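PUM-HD domain-containing protein (PDB 7CGF) binds RNA through its Pumilio homology domain, consistent with a role in recognising the 3' untranslated regions of messenger RNAs. Local coordinates at residues A[124-127]-A[128-132]; A[157-160]-A[161-165]; A[247-250]-A[251-255]; A[173-176]-A[177-181]. The protein carries 2 engineered substitutions. All coordinates share one frame; numbering follows the deposited sequence.

Contact 1 (A[124-127]-A[128-132]); sequences QKAL and EKINE. With nucleotides of chain B.
Ala-126 O takes two backbone N-H groups where helix 119-129 runs out: Ile-130 N at 2.9 Å lies nearly in line with its C=O bond (167°), while Lys-129 N stands above the carbonyl plane. Two residues earlier, Glu-128 N bonds to Gln-124 O. Ile-130 then leaves helical geometry, and a water closes the turn, donating to Leu-127 O and to Ile-130 O (2.8 Å). The side chain of Ile-130 folds back over the same carbonyl: CG1, set between the backbone N and carbonyl carbon (chi1 70°), carries CD1 to 4.1 Å from Ala-126 CB. Both residues also pack on Phe-91 and on Ile-138 of helix 132-142. On another face the aliphatic part of Lys-125 crosses that of Lys-129, CD to CG 3.8 Å. Their ammonium groups stay apart, and Lys-125 NZ pairs with Glu-92; Glu-128 OE1 pairs with Lys-161 of the next repeat. Gln-124 stretches out past CG and meets adenine A6 of chain B with its amide: NE2 donates to N7 at 3.0 Å, almost straight (170°), and OE1 accepts from N6 at 2.8 Å. NE2 also bonds to Cys-120 O, which would restrain the amide from flipping. The donor-acceptor pair matches N7 and N6 of adenine, so the chemistry implies that this Pumilio repeat reads the base itself.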
loop_
_atom_site.group_PDB
_atom_site.type_symbol
_atom_site.label_atom_id
_atom_site.label_comp_id
_atom_site.label_asym_id
_atom_site.label_seq_id
_atom_site.Cartn_x
_atom_site.Cartn_y
_atom_site.Cartn_z
ATOM N N GLN A 124 -6.798 -12.771 -1.185
ATOM C CA GLN A 124 -6.929 -11.434 -1.756
ATOM C C GLN A 124 -7.873 -11.441 -2.943
ATOM O O GLN A 124 -8.675 -10.515 -3.106
ATOM C CB GLN A 124 -5.564 -10.890 -2.171
ATOM C CG GLN A 124 -4.708 -10.518 -0.987
ATOM C CD GLN A 124 -3.292 -10.203 -1.415
ATOM O OE1 GLN A 124 -3.019 -9.135 -1.971
ATOM N NE2 GLN A 124 -2.385 -11.150 -1.188
ATOM N N LYS A 125 -7.785 -12.472 -3.791
ATOM C CA LYS A 125 -8.717 -12.588 -4.908
ATOM C C LYS A 125 -10.155 -12.668 -4.406
ATOM O O LYS A 125 -11.040 -11.986 -4.931
ATOM C CB LYS A 125 -8.364 -13.819 -5.757
ATOM C CG LYS A 125 -9.332 -14.129 -6.918
ATOM C CD LYS A 125 -9.492 -12.952 -7.862
ATOM C CE LYS A 125 -8.168 -12.503 -8.452
ATOM N NZ LYS A 125 -7.674 -13.493 -9.434
ATOM N N ALA A 126 -10.399 -13.490 -3.381
ATOM C CA ALA A 126 -11.746 -13.606 -2.821
ATOM C C ALA A 126 -12.252 -12.254 -2.321
ATOM O O ALA A 126 -13.358 -11.818 -2.670
ATOM C CB ALA A 126 -11.750 -14.653 -1.704
ATOM N N LEU A 127 -11.438 -11.539 -1.534
ATOM C CA LEU A 127 -11.902 -10.248 -1.032
ATOM C C LEU A 127 -12.128 -9.248 -2.158
ATOM O O LEU A 127 -12.991 -8.363 -2.048
ATOM C CB LEU A 127 -10.900 -9.685 -0.020
ATOM C CG LEU A 127 -10.793 -10.455 1.284
ATOM C CD1 LEU A 127 -9.625 -9.912 2.110
ATOM C CD2 LEU A 127 -12.108 -10.386 2.086
ATOM N N GLU A 128 -11.345 -9.346 -3.230
ATOM C CA GLU A 128 -11.495 -8.448 -4.365
ATOM C C GLU A 128 -12.826 -8.631 -5.076
ATOM O O GLU A 128 -13.363 -7.670 -5.640
ATOM C CB GLU A 128 -10.349 -8.688 -5.346
ATOM C CG GLU A 128 -10.466 -8.002 -6.689
ATOM C CD GLU A 128 -10.283 -6.505 -6.612
ATOM O OE1 GLU A 128 -9.727 -6.016 -5.594
ATOM O OE2 GLU A 128 -10.689 -5.825 -7.584
ATOM N N LYS A 129 -13.379 -9.838 -5.057
ATOM C CA LYS A 129 -14.490 -10.182 -5.946
ATOM C C LYS A 129 -15.821 -10.430 -5.249
ATOM O O LYS A 129 -16.872 -10.064 -5.797
ATOM C CB LYS A 129 -14.136 -11.423 -6.767
ATOM C CG LYS A 129 -12.890 -11.266 -7.659
ATOM C CD LYS A 129 -13.129 -10.306 -8.801
ATOM C CE LYS A 129 -11.928 -10.270 -9.746
ATOM N NZ LYS A 129 -12.144 -9.379 -10.919
ATOM N N ILE A 130 -15.825 -11.045 -4.071
ATOM C CA ILE A 130 -17.057 -11.621 -3.540
ATOM C C ILE A 130 -17.923 -10.595 -2.822
ATOM O O ILE A 130 -17.478 -9.489 -2.483
ATOM C CB ILE A 130 -16.762 -12.814 -2.613
ATOM C CG1 ILE A 130 -16.113 -12.347 -1.299
ATOM C CG2 ILE A 130 -15.932 -13.862 -3.348
ATOM C CD1 ILE A 130 -15.526 -13.484 -0.446
ATOM N N ASN A 131 -19.174 -10.970 -2.581
ATOM C CA ASN A 131 -20.139 -10.068 -1.968
ATOM C C ASN A 131 -19.834 -9.852 -0.482
ATOM O O ASN A 131 -19.093 -10.605 0.153
ATOM C CB ASN A 131 -21.553 -10.622 -2.149
ATOM C CG ASN A 131 -21.663 -12.058 -1.710
ATOM O OD1 ASN A 131 -21.660 -12.358 -0.517
ATOM N ND2 ASN A 131 -21.732 -12.964 -2.672
ATOM N N GLU A 132 -20.448 -8.807 0.074
ATOM C CA GLU A 132 -20.084 -8.368 1.419
ATOM C C GLU A 132 -20.297 -9.421 2.506
ATOM O O GLU A 132 -19.408 -9.558 3.365
ATOM C CB GLU A 132 -20.843 -7.080 1.742
ATOM C CG GLU A 132 -20.419 -6.425 3.028
ATOM C CD GLU A 132 -21.176 -5.145 3.246
ATOM O OE1 GLU A 132 -22.318 -5.211 3.764
ATOM O OE2 GLU A 132 -20.645 -4.093 2.853
ATOM P P A B 6 8.016 -7.346 -0.729
ATOM O OP1 A B 6 8.754 -8.284 0.146
ATOM O OP2 A B 6 8.578 -6.841 -2.002
ATOM O "O5'" A B 6 6.622 -8.033 -1.093
ATOM C "C5'" A B 6 6.492 -8.799 -2.283
ATOM C "C4'" A B 6 6.102 -10.229 -1.994
ATOM O "O4'" A B 6 4.906 -10.262 -1.185
ATOM C "C3'" A B 6 5.761 -11.049 -3.225
ATOM O "O3'" A B 6 6.929 -11.608 -3.787
ATOM C "C2'" A B 6 4.779 -12.101 -2.706
ATOM O "O2'" A B 6 5.483 -13.219 -2.175
ATOM C "C1'" A B 6 4.090 -11.357 -1.556
ATOM N N9 A B 6 2.748 -10.831 -1.898
ATOM C C8 A B 6 1.570 -11.180 -1.270
ATOM N N7 A B 6 0.505 -10.559 -1.759
ATOM C C5 A B 6 1.029 -9.757 -2.774
ATOM C C6 A B 6 0.432 -8.856 -3.682
ATOM N N6 A B 6 -0.879 -8.588 -3.701
ATOM N N1 A B 6 1.220 -8.221 -4.573
ATOM C C2 A B 6 2.538 -8.470 -4.564
ATOM N N3 A B 6 3.216 -9.291 -3.766
ATOM C C4 A B 6 2.407 -9.908 -2.871
HETATM O O HOH W 1 -15.578 -7.659 -3.514
#

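Contact 2 (A[157-160]-A[161-165]); sequences RVVQ and KAIEK. Engineered in segment 157-160: Arg-157 (natural residue His). With nucleotides of chain B.
Arg-157, an engineered residue (His in the natural sequence), slips its guanidinium between two bases of chain B on the RNA-binding helix of a Pumilio repeat, helix 155-165. Adenine A6 covers one face, its C6 3.5 Å above the plane and over the centre; guanine G5 covers the opposite face, with N3 over the centre at 3.7 Å. The stacking is therefore face-on from both sides, a position resembling that of the stacking residue in other PUF proteins. Bends at chi2 and chi3 (-52° and -73°) fold the arginine into this slot, and its CG also meets A6 N7 at 3.4 Å. One turn on, Gln-160 reaches the G5 base with its amide: OE1 accepts from N2 at 2.8 Å, with a bent N-H...O angle of 137°. The same oxygen takes a bond from Arg-200, and NE2 is tied to Cys-156 O, so both ends of the amide are held.

Behind this first shell, each of the two RNA-facing residues has its carbonyl bonded by the N-H four residues on, Arg-157 O by Lys-161 N and Gln-160 O by Glu-164 N, which holds it within the regular helix. The strong partner of Lys-161 is Glu-128; its pairing with Glu-164 OE1 is long. The buried side of the helix packs on Val-197 and Cys-201 of helix 194-204, through Val-159 and Ile-163 respectively. Those two side chains meet obliquely within the helix, where Val-159 CG1 lies 3.9 Å from Ile-163 CD1.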
loop_
_atom_site.group_PDB
_atom_site.type_symbol
_atom_site.label_atom_id
_atom_site.label_comp_id
_atom_site.label_asym_id
_atom_site.label_seq_id
_atom_site.Cartn_x
_atom_site.Cartn_y
_atom_site.Cartn_z
ATOM N N ARG A 157 -0.988 -7.884 3.035
ATOM C CA ARG A 157 -1.655 -7.665 1.761
ATOM C C ARG A 157 -3.114 -8.100 1.823
ATOM O O ARG A 157 -3.975 -7.481 1.186
ATOM C CB ARG A 157 -0.920 -8.427 0.654
ATOM C CG ARG A 157 0.592 -8.128 0.572
ATOM C CD ARG A 157 0.849 -6.622 0.498
ATOM N NE ARG A 157 0.495 -6.017 -0.787
ATOM C CZ ARG A 157 1.336 -5.976 -1.815
ATOM N NH1 ARG A 157 2.533 -6.530 -1.689
ATOM N NH2 ARG A 157 0.987 -5.400 -2.959
ATOM N N VAL A 158 -3.397 -9.147 2.596
ATOM C CA VAL A 158 -4.776 -9.538 2.870
ATOM C C VAL A 158 -5.487 -8.428 3.635
ATOM O O VAL A 158 -6.643 -8.093 3.343
ATOM C CB VAL A 158 -4.811 -10.866 3.650
ATOM C CG1 VAL A 158 -6.251 -11.248 3.990
ATOM C CG2 VAL A 158 -4.096 -11.980 2.861
ATOM N N VAL A 159 -4.813 -7.852 4.643
ATOM C CA VAL A 159 -5.416 -6.767 5.426
ATOM C C VAL A 159 -5.630 -5.534 4.558
ATOM O O VAL A 159 -6.663 -4.857 4.659
ATOM C CB VAL A 159 -4.550 -6.448 6.658
ATOM C CG1 VAL A 159 -5.065 -5.178 7.394
ATOM C CG2 VAL A 159 -4.550 -7.618 7.600
ATOM N N GLN A 160 -4.654 -5.198 3.713
ATOM C CA GLN A 160 -4.838 -4.028 2.856
ATOM C C GLN A 160 -5.999 -4.233 1.892
ATOM O O GLN A 160 -6.783 -3.305 1.654
ATOM C CB GLN A 160 -3.564 -3.721 2.084
ATOM C CG GLN A 160 -2.486 -3.100 2.962
ATOM C CD GLN A 160 -1.178 -2.988 2.215
ATOM O OE1 GLN A 160 -1.034 -2.158 1.314
ATOM N NE2 GLN A 160 -0.215 -3.835 2.579
ATOM N N LYS A 161 -6.119 -5.433 1.317
ATOM C CA LYS A 161 -7.245 -5.702 0.427
ATOM C C LYS A 161 -8.566 -5.554 1.166
ATOM O O LYS A 161 -9.533 -5.010 0.620
ATOM C CB LYS A 161 -7.124 -7.106 -0.177
ATOM C CG LYS A 161 -8.171 -7.426 -1.253
ATOM C CD LYS A 161 -8.034 -6.496 -2.453
ATOM C CE LYS A 161 -7.047 -7.017 -3.486
ATOM N NZ LYS A 161 -7.007 -6.128 -4.689
ATOM N N ALA A 162 -8.629 -6.034 2.413
ATOM C CA ALA A 162 -9.852 -5.874 3.199
ATOM C C ALA A 162 -10.213 -4.400 3.362
ATOM O O ALA A 162 -11.381 -4.009 3.209
ATOM C CB ALA A 162 -9.687 -6.530 4.567
ATOM N N ILE A 163 -9.228 -3.571 3.716
ATOM C CA ILE A 163 -9.483 -2.142 3.903
ATOM C C ILE A 163 -9.926 -1.498 2.601
ATOM O O ILE A 163 -10.767 -0.586 2.601
ATOM C CB ILE A 163 -8.225 -1.460 4.488
ATOM C CG1 ILE A 163 -7.974 -1.970 5.907
ATOM C CG2 ILE A 163 -8.367 0.068 4.497
ATOM C CD1 ILE A 163 -6.536 -1.722 6.398
ATOM N N GLU A 164 -9.382 -1.962 1.474
ATOM C CA GLU A 164 -9.732 -1.391 0.179
ATOM C C GLU A 164 -11.157 -1.747 -0.245
ATOM O O GLU A 164 -11.844 -0.920 -0.858
ATOM C CB GLU A 164 -8.737 -1.880 -0.874
ATOM C CG GLU A 164 -7.357 -1.263 -0.744
ATOM C CD GLU A 164 -6.306 -2.036 -1.534
ATOM O OE1 GLU A 164 -6.667 -3.034 -2.212
ATOM O OE2 GLU A 164 -5.121 -1.646 -1.460
ATOM N N LYS A 165 -11.618 -2.965 0.059
ATOM C CA LYS A 165 -12.788 -3.542 -0.606
ATOM C C LYS A 165 -13.991 -3.751 0.300
ATOM O O LYS A 165 -15.057 -4.132 -0.197
ATOM C CB LYS A 165 -12.426 -4.897 -1.241
ATOM C CG LYS A 165 -11.349 -4.827 -2.275
ATOM C CD LYS A 165 -11.769 -4.027 -3.487
ATOM C CE LYS A 165 -12.979 -4.652 -4.171
ATOM N NZ LYS A 165 -13.092 -4.186 -5.587
ATOM P P A B 6 8.016 -7.346 -0.729
ATOM O OP1 A B 6 8.754 -8.284 0.146
ATOM O OP2 A B 6 8.578 -6.841 -2.002
ATOM O "O5'" A B 6 6.622 -8.033 -1.093
ATOM C "C5'" A B 6 6.492 -8.799 -2.283
ATOM C "C4'" A B 6 6.102 -10.229 -1.994
ATOM O "O4'" A B 6 4.906 -10.262 -1.185
ATOM C "C3'" A B 6 5.761 -11.049 -3.225
ATOM O "O3'" A B 6 6.929 -11.608 -3.787
ATOM C "C2'" A B 6 4.779 -12.101 -2.706
ATOM O "O2'" A B 6 5.483 -13.219 -2.175
ATOM C "C1'" A B 6 4.090 -11.357 -1.556
ATOM N N9 A B 6 2.748 -10.831 -1.898
ATOM C C8 A B 6 1.570 -11.180 -1.270
ATOM N N7 A B 6 0.505 -10.559 -1.759
ATOM C C5 A B 6 1.029 -9.757 -2.774
ATOM C C6 A B 6 0.432 -8.856 -3.682
ATOM N N6 A B 6 -0.879 -8.588 -3.701
ATOM N N1 A B 6 1.220 -8.221 -4.573
ATOM C C2 A B 6 2.538 -8.470 -4.564
ATOM N N3 A B 6 3.216 -9.291 -3.766
ATOM C C4 A B 6 2.407 -9.908 -2.871
ATOM P P G B 5 10.303 -2.214 -1.789
ATOM O OP1 G B 5 11.187 -3.400 -1.877
ATOM O OP2 G B 5 9.946 -1.473 -3.025
ATOM O "O5'" G B 5 8.930 -2.647 -1.102
ATOM C "C5'" G B 5 8.897 -3.195 0.209
ATOM C "C4'" G B 5 7.531 -3.743 0.553
ATOM O "O4'" G B 5 6.516 -2.740 0.312
ATOM C "C3'" G B 5 7.074 -4.941 -0.261
ATOM O "O3'" G B 5 7.603 -6.145 0.250
ATOM C "C2'" G B 5 5.553 -4.862 -0.168
ATOM O "O2'" G B 5 5.090 -5.422 1.051
ATOM C "C1'" G B 5 5.321 -3.353 -0.120
ATOM N N9 G B 5 4.959 -2.793 -1.432
ATOM C C8 G B 5 5.801 -2.496 -2.477
ATOM N N7 G B 5 5.177 -1.989 -3.505
ATOM C C5 G B 5 3.845 -1.959 -3.108
ATOM C C6 G B 5 2.694 -1.510 -3.800
ATOM O O6 G B 5 2.606 -1.043 -4.944
ATOM N N1 G B 5 1.551 -1.652 -3.021
ATOM C C2 G B 5 1.503 -2.148 -1.741
ATOM N N2 G B 5 0.279 -2.190 -1.191
ATOM N N3 G B 5 2.569 -2.581 -1.077
ATOM C C4 G B 5 3.694 -2.452 -1.826
#

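Contact 3 (A[247-250]-A[251-255]); sequences MVIV and TRVSN
On helix 243-255, away from the RNA, Thr-251 and Ser-254 each turn a hydroxyl back onto the carbonyl one turn earlier. Thr-251 OG1 donates to Met-247 O at 2.8 Å, and Thr-251 N donates to the same oxygen at 2.9 Å, the two arriving from opposite faces of its plane. OG1 stands 37° out of that plane. It sits anti to the carbonyl carbon and beside the backbone N (chi1 -62°), which brings it back over the preceding turn. Met-247 bends at chi2 and chi3, which brings SD beside the hydroxyl, 3.4 Å from Thr-251 OG1. A valine here would probably leave Met-247 O with the backbone N-H as its sole donor from this residue and put a methyl against the sulfur.

Ser-254 repeats the pattern: N and OG (2.9 Å) reach Val-250 O from opposite faces, each tilted about 30° from its plane. The helix runs across the boundary between two predicted Pumilio repeats and touches helices 207-219, 221-225, 266-276 and 279-290; the nearest atom of residues 247-255 is about 12 Å from the bound nucleic acid. Thr-251 and Ser-254 touch Met-284 and Ile-285 of helix 279-290, whereas Ile-249 and Val-253 touch Cys-273 and Ile-270 of helix 266-276. Within the helix those last two side chains cross, Ile-249 CG2 to Val-253 CG2 at 4.1 Å. Arg-252 stretches out to a salt bridge of NE with Asp-222.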
loop_
_atom_site.group_PDB
_atom_site.type_symbol
_atom_site.label_atom_id
_atom_site.label_comp_id
_atom_site.label_asym_id
_atom_site.label_seq_id
_atom_site.Cartn_x
_atom_site.Cartn_y
_atom_site.Cartn_z
ATOM N N MET A 247 -2.605 21.866 9.661
ATOM C CA MET A 247 -2.112 23.029 10.392
ATOM C C MET A 247 -1.125 22.618 11.479
ATOM O O MET A 247 -0.060 23.230 11.626
ATOM C CB MET A 247 -3.287 23.827 10.977
ATOM C CG MET A 247 -2.883 24.938 11.942
ATOM S SD MET A 247 -1.811 26.150 11.143
ATOM C CE MET A 247 -2.660 26.382 9.653
ATOM N N VAL A 248 -1.441 21.562 12.234
ATOM C CA VAL A 248 -0.526 21.143 13.285
ATOM C C VAL A 248 0.802 20.711 12.673
ATOM O O VAL A 248 1.880 21.059 13.181
ATOM C CB VAL A 248 -1.168 20.029 14.134
ATOM C CG1 VAL A 248 -0.137 19.389 15.037
ATOM C CG2 VAL A 248 -2.300 20.606 14.973
ATOM N N ILE A 249 0.743 19.973 11.559
ATOM C CA ILE A 249 1.968 19.466 10.937
ATOM C C ILE A 249 2.786 20.616 10.367
ATOM O O ILE A 249 3.994 20.715 10.601
ATOM C CB ILE A 249 1.638 18.412 9.868
ATOM C CG1 ILE A 249 1.169 17.118 10.546
ATOM C CG2 ILE A 249 2.861 18.117 9.003
ATOM C CD1 ILE A 249 0.610 16.101 9.572
ATOM N N VAL A 250 2.125 21.536 9.655
ATOM C CA VAL A 250 2.852 22.638 9.028
ATOM C C VAL A 250 3.433 23.561 10.082
ATOM O O VAL A 250 4.529 24.108 9.906
ATOM C CB VAL A 250 1.928 23.389 8.053
ATOM C CG1 VAL A 250 2.548 24.722 7.624
ATOM C CG2 VAL A 250 1.619 22.501 6.856
ATOM N N THR A 251 2.705 23.770 11.185
ATOM C CA THR A 251 3.249 24.577 12.272
ATOM C C THR A 251 4.496 23.930 12.841
ATOM O O THR A 251 5.506 24.604 13.074
ATOM C CB THR A 251 2.202 24.773 13.371
ATOM O OG1 THR A 251 1.082 25.486 12.842
ATOM C CG2 THR A 251 2.768 25.547 14.551
ATOM N N ARG A 252 4.451 22.613 13.058
ATOM C CA ARG A 252 5.606 21.925 13.628
ATOM C C ARG A 252 6.791 21.936 12.669
ATOM O O ARG A 252 7.936 22.153 13.093
ATOM C CB ARG A 252 5.233 20.494 14.004
ATOM C CG ARG A 252 6.331 19.800 14.785
ATOM C CD ARG A 252 5.802 18.638 15.595
ATOM N NE ARG A 252 6.849 18.109 16.461
ATOM C CZ ARG A 252 6.981 18.426 17.743
ATOM N NH1 ARG A 252 6.113 19.254 18.315
ATOM N NH2 ARG A 252 7.973 17.907 18.456
ATOM N N VAL A 253 6.530 21.662 11.387
ATOM C CA VAL A 253 7.571 21.677 10.362
ATOM C C VAL A 253 8.182 23.062 10.249
ATOM O O VAL A 253 9.408 23.213 10.181
ATOM C CB VAL A 253 6.987 21.197 9.020
ATOM C CG1 VAL A 253 7.924 21.522 7.875
ATOM C CG2 VAL A 253 6.702 19.684 9.075
ATOM N N SER A 254 7.344 24.098 10.230
ATOM C CA SER A 254 7.863 25.455 10.094
ATOM C C SER A 254 8.696 25.857 11.299
ATOM O O SER A 254 9.746 26.493 11.143
ATOM C CB SER A 254 6.713 26.439 9.890
ATOM O OG SER A 254 6.065 26.165 8.661
ATOM N N ASN A 255 8.250 25.496 12.505
ATOM C CA ASN A 255 8.997 25.843 13.706
ATOM C C ASN A 255 10.311 25.088 13.819
ATOM O O ASN A 255 11.184 25.504 14.588
ATOM C CB ASN A 255 8.152 25.594 14.958
ATOM C CG ASN A 255 7.015 26.591 15.099
ATOM O OD1 ASN A 255 7.045 27.670 14.507
ATOM N ND2 ASN A 255 6.016 26.240 15.899
#

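Contact 4 (A[173-176]-A[177-181]); sequences FIVD and TLLES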
loop_
_atom_site.group_PDB
_atom_site.type_symbol
_atom_site.label_atom_id
_atom_site.label_comp_id
_atom_site.label_asym_id
_atom_site.label_seq_id
_atom_site.Cartn_x
_atom_site.Cartn_y
_atom_site.Cartn_z
ATOM N N PHE A 173 -12.526 -3.559 13.459
ATOM C CA PHE A 173 -11.657 -4.409 14.267
ATOM C C PHE A 173 -10.193 -4.229 13.897
ATOM O O PHE A 173 -9.311 -4.455 14.737
ATOM C CB PHE A 173 -12.075 -5.882 14.159
ATOM C CG PHE A 173 -11.610 -6.579 12.902
ATOM C CD1 PHE A 173 -12.369 -6.521 11.735
ATOM C CD2 PHE A 173 -10.443 -7.317 12.901
ATOM C CE1 PHE A 173 -11.941 -7.168 10.583
ATOM C CE2 PHE A 173 -10.008 -7.978 11.745
ATOM C CZ PHE A 173 -10.762 -7.904 10.593
ATOM N N ILE A 174 -9.911 -3.818 12.653
ATOM C CA ILE A 174 -8.536 -3.523 12.251
ATOM C C ILE A 174 -8.086 -2.185 12.823
ATOM O O ILE A 174 -6.958 -2.047 13.309
ATOM C CB ILE A 174 -8.412 -3.542 10.710
ATOM C CG1 ILE A 174 -8.773 -4.924 10.161
ATOM C CG2 ILE A 174 -7.008 -3.058 10.273
ATOM C CD1 ILE A 174 -8.956 -4.951 8.620
ATOM N N VAL A 175 -8.964 -1.183 12.782
ATOM C CA VAL A 175 -8.664 0.108 13.394
ATOM C C VAL A 175 -8.416 -0.065 14.890
ATOM O O VAL A 175 -7.453 0.484 15.436
ATOM C CB VAL A 175 -9.809 1.098 13.105
ATOM C CG1 VAL A 175 -9.577 2.417 13.823
ATOM C CG2 VAL A 175 -9.934 1.346 11.589
ATOM N N ASP A 176 -9.261 -0.849 15.571
ATOM C CA ASP A 176 -9.077 -1.080 17.007
ATOM C C ASP A 176 -7.804 -1.862 17.301
ATOM O O ASP A 176 -7.298 -1.814 18.432
ATOM C CB ASP A 176 -10.276 -1.830 17.610
ATOM C CG ASP A 176 -11.576 -1.018 17.572
ATOM O OD1 ASP A 176 -11.520 0.207 17.356
ATOM O OD2 ASP A 176 -12.658 -1.618 17.772
ATOM N N THR A 177 -7.299 -2.623 16.321
ATOM C CA THR A 177 -5.995 -3.258 16.498
ATOM C C THR A 177 -4.870 -2.235 16.391
ATOM O O THR A 177 -3.939 -2.249 17.204
ATOM C CB THR A 177 -5.803 -4.372 15.472
ATOM O OG1 THR A 177 -6.859 -5.310 15.590
ATOM C CG2 THR A 177 -4.468 -5.113 15.734
ATOM N N LEU A 178 -4.952 -1.312 15.420
ATOM C CA LEU A 178 -4.021 -0.181 15.387
ATOM C C LEU A 178 -4.017 0.588 16.695
ATOM O O LEU A 178 -2.976 1.120 17.096
ATOM C CB LEU A 178 -4.369 0.776 14.244
ATOM C CG LEU A 178 -4.093 0.203 12.845
ATOM C CD1 LEU A 178 -4.523 1.197 11.776
ATOM C CD2 LEU A 178 -2.610 -0.081 12.722
ATOM N N LEU A 179 -5.166 0.664 17.363
ATOM C CA LEU A 179 -5.313 1.392 18.614
ATOM C C LEU A 179 -5.248 0.483 19.845
ATOM O O LEU A 179 -5.598 0.923 20.945
ATOM C CB LEU A 179 -6.640 2.159 18.609
ATOM C CG LEU A 179 -6.750 3.254 17.541
ATOM C CD1 LEU A 179 -8.202 3.705 17.384
ATOM C CD2 LEU A 179 -5.840 4.404 17.906
ATOM N N GLU A 180 -4.773 -0.756 19.705
ATOM C CA GLU A 180 -4.949 -1.686 20.818
ATOM C C GLU A 180 -4.081 -1.319 22.026
ATOM O O GLU A 180 -4.505 -1.548 23.162
ATOM C CB GLU A 180 -4.700 -3.128 20.349
ATOM C CG GLU A 180 -3.250 -3.494 20.161
ATOM C CD GLU A 180 -3.060 -4.856 19.480
ATOM O OE1 GLU A 180 -4.053 -5.571 19.269
ATOM O OE2 GLU A 180 -1.915 -5.201 19.158
ATOM N N SER A 181 -2.894 -0.732 21.816
ATOM C CA SER A 181 -2.040 -0.265 22.900
ATOM C C SER A 181 -1.412 1.059 22.501
ATOM O O SER A 181 -1.508 1.487 21.352
ATOM C CB SER A 181 -0.941 -1.277 23.246
ATOM O OG SER A 181 -1.514 -2.438 23.806
#
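Phe-173 O is gripped by Thr-177 twice, strongly by OG1 at 2.7 Å and weakly by the backbone N at 3.1 Å. The hydroxyl lies in the carbonyl plane, with a C=O...O angle of 155°, and is set there by a chi1 of -57° that turns OG1 back along the helix. Thr-177 N has a second weak bond, to Ile-174 O. An alanine in place of Thr-177 lacks the hydroxyl, and would probably leave Phe-173 O with only the weak N-H from this residue and a gap against Ile-146 and Met-150.

Helix 172-178 of this Pumilio array ends here. Leu-178 N donates to Ile-174 O at 166°, Leu-179 N to Val-175 O at 3.0 Å, and Leu-179 is the first residue outside helical geometry. The side chains of Val-175 and Leu-179 run alongside each other, with CG1 of the former 4.0 Å from CD1 of the latter; both pack on helix 207-219. Beyond the turn Glu-180 OE2 bonds to His-147. Because Thr-177 N bonds only weakly, its buried hydroxyl supplies the shorter link to the Phe-173 carbonyl.

Contacts 1 and 2 lie on the RNA-facing helices of successive repeats, their centres 10 Å apart, and both meet adenine A6 of chain B. They touch directly, with Glu-128 OE1 2.9 Å from Lys-161 NZ in a salt bridge and Gln-124 OE1 3.4 Å from Arg-157 CB. Contact 4 follows contact 2 in the chain and touches it through Ile-174, whose CG2 lies 4.1 Å from both Val-159 CG1 and Ile-163 CD1. The nearest atom of contact 4 is about 14 Å from the RNA. Contact 3, further along the array, has its centre 41 Å from that of contact 1.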